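Local coordinates for uncharacterized protein (Bacteroides dorei DSM 17855, PDB 5TGF) that is of unproven function but, as a member of the beta-lactamase family, is probably a hydrolase and binds calcium, at residues Cys32-Asp37 with Gly301-Phe306; Trp295-Asp300 with Thr332-Val337. All blocks are in the same frame, centred on the assembly; numbering follows the deposited sequence.

Both contacts are built on the six-stranded antiparallel sheet of the beta-lactamase fold, on the same side of the chain's centre, and their own centres lie about 8 Å apart. Contact 1 joins strand 28-35 to strand 302-307; contact 2 sets the end of strand 293-297 and the turn after it against the C-terminal helix 328-337. Along the chain the segments alternate: 32-37, 295-300, 301-306, 332-337. Strands 293-297 and 302-307 are neighbours in the sheet, and the turn joining them passes directly from one contact to the other. An early strand is thus paired with a late one, and the closing helix covers one face of the sheet beside the N-terminal helix 11-22, which it touches.

Contact 1: residues Cys32-Asp37 with Gly301-Phe306; sequences CVVKND and GVYGFF
The phenol ring of Tyr303 lies flat over the side chain of Val34, its partner on the adjacent antiparallel strand, in a CH-pi contact. Val34 CB stands over one face, 3.8 Å from the centroid of the Tyr303 ring and 17° off its normal. On that face the methyls spread over the hydroxyl end, CG1 toward CZ, CE2 and OH, CG2 toward CE1. Tyr303 brings its ring there by placing CG between the backbone N and the carbonyl carbon (chi1 62°), which makes the two side chains run side by side. At the ring's edge, Asp37 OD1 lies 4.2 Å from Tyr303 CE2; this carboxylate oxygen is also hydrogen-bonded to His219. Helix 207-218 packs over the sheet face that carries Cys32, Val34 and Tyr303, setting Ile211 on Cys32 and Leu214 on Tyr303.

Strands 28-35 and 302-307 are adjacent inner strands of the antiparallel sheet of the beta-lactamase fold. Between them Cys32 with Phe305 and Val34 with Tyr303 are the hydrogen-bonded pairs, the shortest bond being Val34 N to Tyr303 O at 2.8 Å. In the non-hydrogen-bonded pairs, Val33 faces Gly304 and Lys35 faces Val302. The side chains of Val33, Lys35 and Val302 point to the other face, where Val33 CG1 meets Val302 CG1 at 4.1 Å and helix 328-337 sets Val333 on Val33 and Val337 on Lys35.

On its other side, strand 302-307 begins with a G1 beta bulge, Gly301 (phi 69°) and Val302 together standing opposite Asn297 of strand 293-297. Gly301 O accepts a nearly straight bond from Asn36 N at 2.9 Å and another from a water that in turn accepts from Asp37 N. Beside it, Lys35 bends at its last torsion and gives NZ to Asn36 OD1, 2.9 Å away.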
# COMPACT_ATOMS: atom_id res chain seq x y z
N CYS A 32 1.09 -4.63 -16.27
CA CYS A 32 0.17 -3.83 -17.10
C CYS A 32 0.46 -2.35 -16.90
O CYS A 32 0.61 -1.90 -15.76
CB CYS A 32 -1.28 -4.16 -16.74
SG CYS A 32 -2.52 -3.29 -17.76
N VAL A 33 0.62 -1.62 -18.01
CA VAL A 33 0.88 -0.16 -18.01
C VAL A 33 -0.21 0.52 -18.83
O VAL A 33 -0.45 0.15 -20.00
CB VAL A 33 2.26 0.20 -18.61
CG1 VAL A 33 2.47 1.70 -18.61
CG2 VAL A 33 3.38 -0.54 -17.89
N VAL A 34 -0.88 1.50 -18.23
CA VAL A 34 -1.99 2.19 -18.85
C VAL A 34 -1.68 3.67 -18.89
O VAL A 34 -1.24 4.25 -17.88
CB VAL A 34 -3.29 1.98 -18.04
CG1 VAL A 34 -4.49 2.65 -18.71
CG2 VAL A 34 -3.57 0.49 -17.88
N LYS A 35 -1.86 4.28 -20.07
CA LYS A 35 -1.61 5.73 -20.23
C LYS A 35 -2.83 6.39 -20.82
O LYS A 35 -3.37 5.91 -21.83
CB LYS A 35 -0.39 6.03 -21.09
CG LYS A 35 -0.19 7.53 -21.35
CD LYS A 35 1.05 7.77 -22.20
CE LYS A 35 1.60 9.19 -22.10
NZ LYS A 35 0.66 10.19 -22.63
N ASN A 36 -3.31 7.42 -20.14
CA ASN A 36 -4.51 8.13 -20.57
C ASN A 36 -5.63 7.12 -20.92
O ASN A 36 -6.27 7.23 -21.96
CB ASN A 36 -4.18 9.09 -21.74
CG ASN A 36 -3.16 10.18 -21.35
OD1 ASN A 36 -2.20 10.42 -22.07
ND2 ASN A 36 -3.36 10.80 -20.19
N ASP A 37 -5.78 6.10 -20.07
CA ASP A 37 -6.80 5.03 -20.19
C ASP A 37 -6.69 4.08 -21.40
O ASP A 37 -7.64 3.37 -21.69
CB ASP A 37 -8.20 5.63 -20.10
CG ASP A 37 -8.42 6.34 -18.78
OD1 ASP A 37 -8.15 5.70 -17.73
OD2 ASP A 37 -8.78 7.53 -18.79
N GLY A 301 0.55 10.61 -16.87
CA GLY A 301 -0.81 10.12 -17.06
C GLY A 301 -0.90 8.59 -17.02
O GLY A 301 -1.73 7.99 -17.72
N VAL A 302 -0.03 7.97 -16.22
CA VAL A 302 0.17 6.54 -16.20
C VAL A 302 -0.30 5.92 -14.86
O VAL A 302 -0.08 6.51 -13.78
CB VAL A 302 1.66 6.21 -16.44
CG1 VAL A 302 1.99 4.83 -15.96
CG2 VAL A 302 2.04 6.33 -17.92
N TYR A 303 -0.93 4.76 -14.95
CA TYR A 303 -0.91 3.82 -13.83
C TYR A 303 -0.43 2.44 -14.29
O TYR A 303 -0.57 2.08 -15.46
CB TYR A 303 -2.24 3.79 -13.08
CG TYR A 303 -3.43 3.32 -13.90
CD1 TYR A 303 -3.81 2.00 -13.88
CD2 TYR A 303 -4.20 4.22 -14.63
CE1 TYR A 303 -4.87 1.55 -14.62
CE2 TYR A 303 -5.32 3.79 -15.34
CZ TYR A 303 -5.63 2.43 -15.34
OH TYR A 303 -6.68 1.92 -16.05
N GLY A 304 0.29 1.74 -13.42
CA GLY A 304 0.77 0.42 -13.70
C GLY A 304 0.93 -0.48 -12.48
O GLY A 304 1.00 -0.02 -11.31
N PHE A 305 1.15 -1.75 -12.76
CA PHE A 305 1.34 -2.71 -11.68
C PHE A 305 2.21 -3.82 -12.21
O PHE A 305 1.90 -4.41 -13.26
CB PHE A 305 0.00 -3.23 -11.19
CG PHE A 305 0.10 -4.19 -10.03
CD1 PHE A 305 0.95 -3.92 -8.96
CD2 PHE A 305 -0.77 -5.26 -9.92
CE1 PHE A 305 1.00 -4.74 -7.84
CE2 PHE A 305 -0.72 -6.10 -8.82
CZ PHE A 305 0.18 -5.85 -7.79
N PHE A 306 3.31 -4.10 -11.51
CA PHE A 306 4.07 -5.34 -11.71
C PHE A 306 3.80 -6.26 -10.52
O PHE A 306 4.00 -5.88 -9.33
CB PHE A 306 5.57 -5.03 -11.82
CG PHE A 306 6.46 -6.24 -11.79
CD1 PHE A 306 6.59 -7.06 -12.92
CD2 PHE A 306 7.24 -6.52 -10.69
CE1 PHE A 306 7.46 -8.15 -12.90
CE2 PHE A 306 8.09 -7.60 -10.66
CZ PHE A 306 8.18 -8.44 -11.77
O HOH W 1 -4.25 6.24 -17.43

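Contact 2: residues Trp295-Asp300 with Thr332-Val337; sequences WINKRD and TVTKIV
Asp300 and Thr334 are joined by a short hydrogen bond, 2.6 Å from Thr334 OG1 to Asp300 OD2, in which the hydroxyl is the donor and the carboxylate uses its syn lone pair. The side chains cross at about a right angle. Thr334 turns OG1 anti to its carbonyl carbon (chi1 -71°), which also keeps the hydroxyl close to Ser330 O, one turn earlier in helix 328-337. Asp300, with chi1 at -62°, turns its carboxylate toward the helix, and its other oxygen, OD1, is hydrogen-bonded to Asn338 ND2 just past the helical segment. Val337 CG2 rests on Asp300 CB at 4.1 Å.

An Asx motif fixes the backbone of the turn that carries Asp300: Asn297 OD1 accepts from Asp300 N at 2.8 Å, with the donor above the carbonyl plane, while Asn297 ND2 is hydrogen-bonded to Gln283 OE1. Earlier in the strand, Trp295 holds CG between its backbone N and carbonyl carbon (chi1 83°), and its indole meets Val333 edge-on, CZ2 lying 3.8 Å from Val333 CG2, the methyl anti to the carbonyl carbon. The buried Asp300 carboxylate, with a hydrogen bond to each oxygen, ties the turn to the C-terminal helix, and these two donors would be expected to favour its charged form.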
# COMPACT_ATOMS: atom_id res chain seq x y z
N TRP A 295 1.99 1.67 -9.09
CA TRP A 295 2.23 3.11 -9.06
C TRP A 295 1.30 3.91 -9.93
O TRP A 295 0.72 3.38 -10.91
CB TRP A 295 3.67 3.42 -9.42
CG TRP A 295 3.96 3.48 -10.88
CD1 TRP A 295 4.19 4.61 -11.62
CD2 TRP A 295 4.18 2.38 -11.78
NE1 TRP A 295 4.43 4.28 -12.94
CE2 TRP A 295 4.50 2.93 -13.05
CE3 TRP A 295 4.15 0.98 -11.63
CZ2 TRP A 295 4.73 2.12 -14.19
CZ3 TRP A 295 4.38 0.18 -12.76
CH2 TRP A 295 4.70 0.76 -14.02
N ILE A 296 1.23 5.19 -9.62
CA ILE A 296 0.61 6.18 -10.49
C ILE A 296 1.62 7.31 -10.68
O ILE A 296 2.25 7.77 -9.71
CB ILE A 296 -0.66 6.72 -9.85
CG1 ILE A 296 -1.75 5.66 -9.81
CG2 ILE A 296 -1.14 7.97 -10.55
CD1 ILE A 296 -2.98 6.12 -9.05
N ASN A 297 1.79 7.76 -11.93
CA ASN A 297 2.53 8.99 -12.23
C ASN A 297 1.60 9.96 -12.95
O ASN A 297 1.21 9.75 -14.13
CB ASN A 297 3.78 8.70 -13.05
CG ASN A 297 4.65 9.95 -13.25
OD1 ASN A 297 4.18 10.98 -13.75
ND2 ASN A 297 5.89 9.89 -12.81
N LYS A 298 1.17 10.99 -12.23
CA LYS A 298 0.18 11.92 -12.77
C LYS A 298 0.71 12.76 -13.93
O LYS A 298 -0.05 13.18 -14.76
CB LYS A 298 -0.39 12.82 -11.69
CG LYS A 298 -1.13 12.05 -10.60
CD LYS A 298 -1.70 12.99 -9.58
CE LYS A 298 -1.97 12.27 -8.27
NZ LYS A 298 -2.86 13.06 -7.39
N ARG A 299 2.01 13.05 -13.94
CA ARG A 299 2.60 13.81 -15.02
C ARG A 299 2.67 13.01 -16.31
O ARG A 299 2.36 13.57 -17.36
CB ARG A 299 3.99 14.28 -14.62
CG ARG A 299 3.92 15.39 -13.60
CD ARG A 299 5.18 16.22 -13.65
NE ARG A 299 5.16 17.25 -12.61
CZ ARG A 299 6.25 17.86 -12.17
NH1 ARG A 299 7.44 17.54 -12.70
NH2 ARG A 299 6.14 18.78 -11.22
N ASP A 300 3.00 11.73 -16.22
CA ASP A 300 2.93 10.79 -17.37
C ASP A 300 1.50 10.46 -17.78
O ASP A 300 1.29 9.99 -18.87
CB ASP A 300 3.61 9.46 -17.06
CG ASP A 300 5.10 9.60 -16.75
OD1 ASP A 300 5.69 10.61 -17.18
OD2 ASP A 300 5.67 8.66 -16.09
N THR A 332 11.63 3.57 -15.96
CA THR A 332 11.75 3.08 -17.34
C THR A 332 10.49 3.40 -18.14
O THR A 332 10.56 3.82 -19.31
CB THR A 332 12.08 1.58 -17.36
OG1 THR A 332 13.25 1.30 -16.56
CG2 THR A 332 12.34 1.07 -18.79
N VAL A 333 9.33 3.29 -17.52
CA VAL A 333 8.08 3.73 -18.17
C VAL A 333 8.09 5.23 -18.46
O VAL A 333 7.71 5.68 -19.55
CB VAL A 333 6.83 3.30 -17.40
CG1 VAL A 333 5.57 3.95 -17.91
CG2 VAL A 333 6.69 1.78 -17.42
N THR A 334 8.56 6.02 -17.51
CA THR A 334 8.64 7.47 -17.71
C THR A 334 9.50 7.81 -18.92
O THR A 334 9.07 8.58 -19.76
CB THR A 334 9.15 8.18 -16.43
OG1 THR A 334 8.13 8.13 -15.42
CG2 THR A 334 9.45 9.64 -16.72
N LYS A 335 10.62 7.14 -19.06
CA LYS A 335 11.48 7.32 -20.25
C LYS A 335 10.74 6.92 -21.53
O LYS A 335 10.73 7.67 -22.51
CB LYS A 335 12.74 6.50 -20.08
CG LYS A 335 13.88 6.83 -21.03
CD LYS A 335 15.08 5.94 -20.69
CE LYS A 335 16.40 6.49 -21.22
NZ LYS A 335 16.27 7.12 -22.56
N ILE A 336 10.06 5.76 -21.49
CA ILE A 336 9.43 5.21 -22.68
C ILE A 336 8.31 6.10 -23.17
O ILE A 336 8.21 6.36 -24.38
CB ILE A 336 8.94 3.76 -22.45
CG1 ILE A 336 10.13 2.81 -22.37
CG2 ILE A 336 7.98 3.32 -23.55
CD1 ILE A 336 9.82 1.51 -21.68
N VAL A 337 7.44 6.55 -22.28
CA VAL A 337 6.23 7.23 -22.72
C VAL A 337 6.48 8.70 -23.03
O VAL A 337 5.60 9.36 -23.54
CB VAL A 337 5.01 7.11 -21.78
CG1 VAL A 337 4.67 5.65 -21.49
CG2 VAL A 337 5.22 7.84 -20.46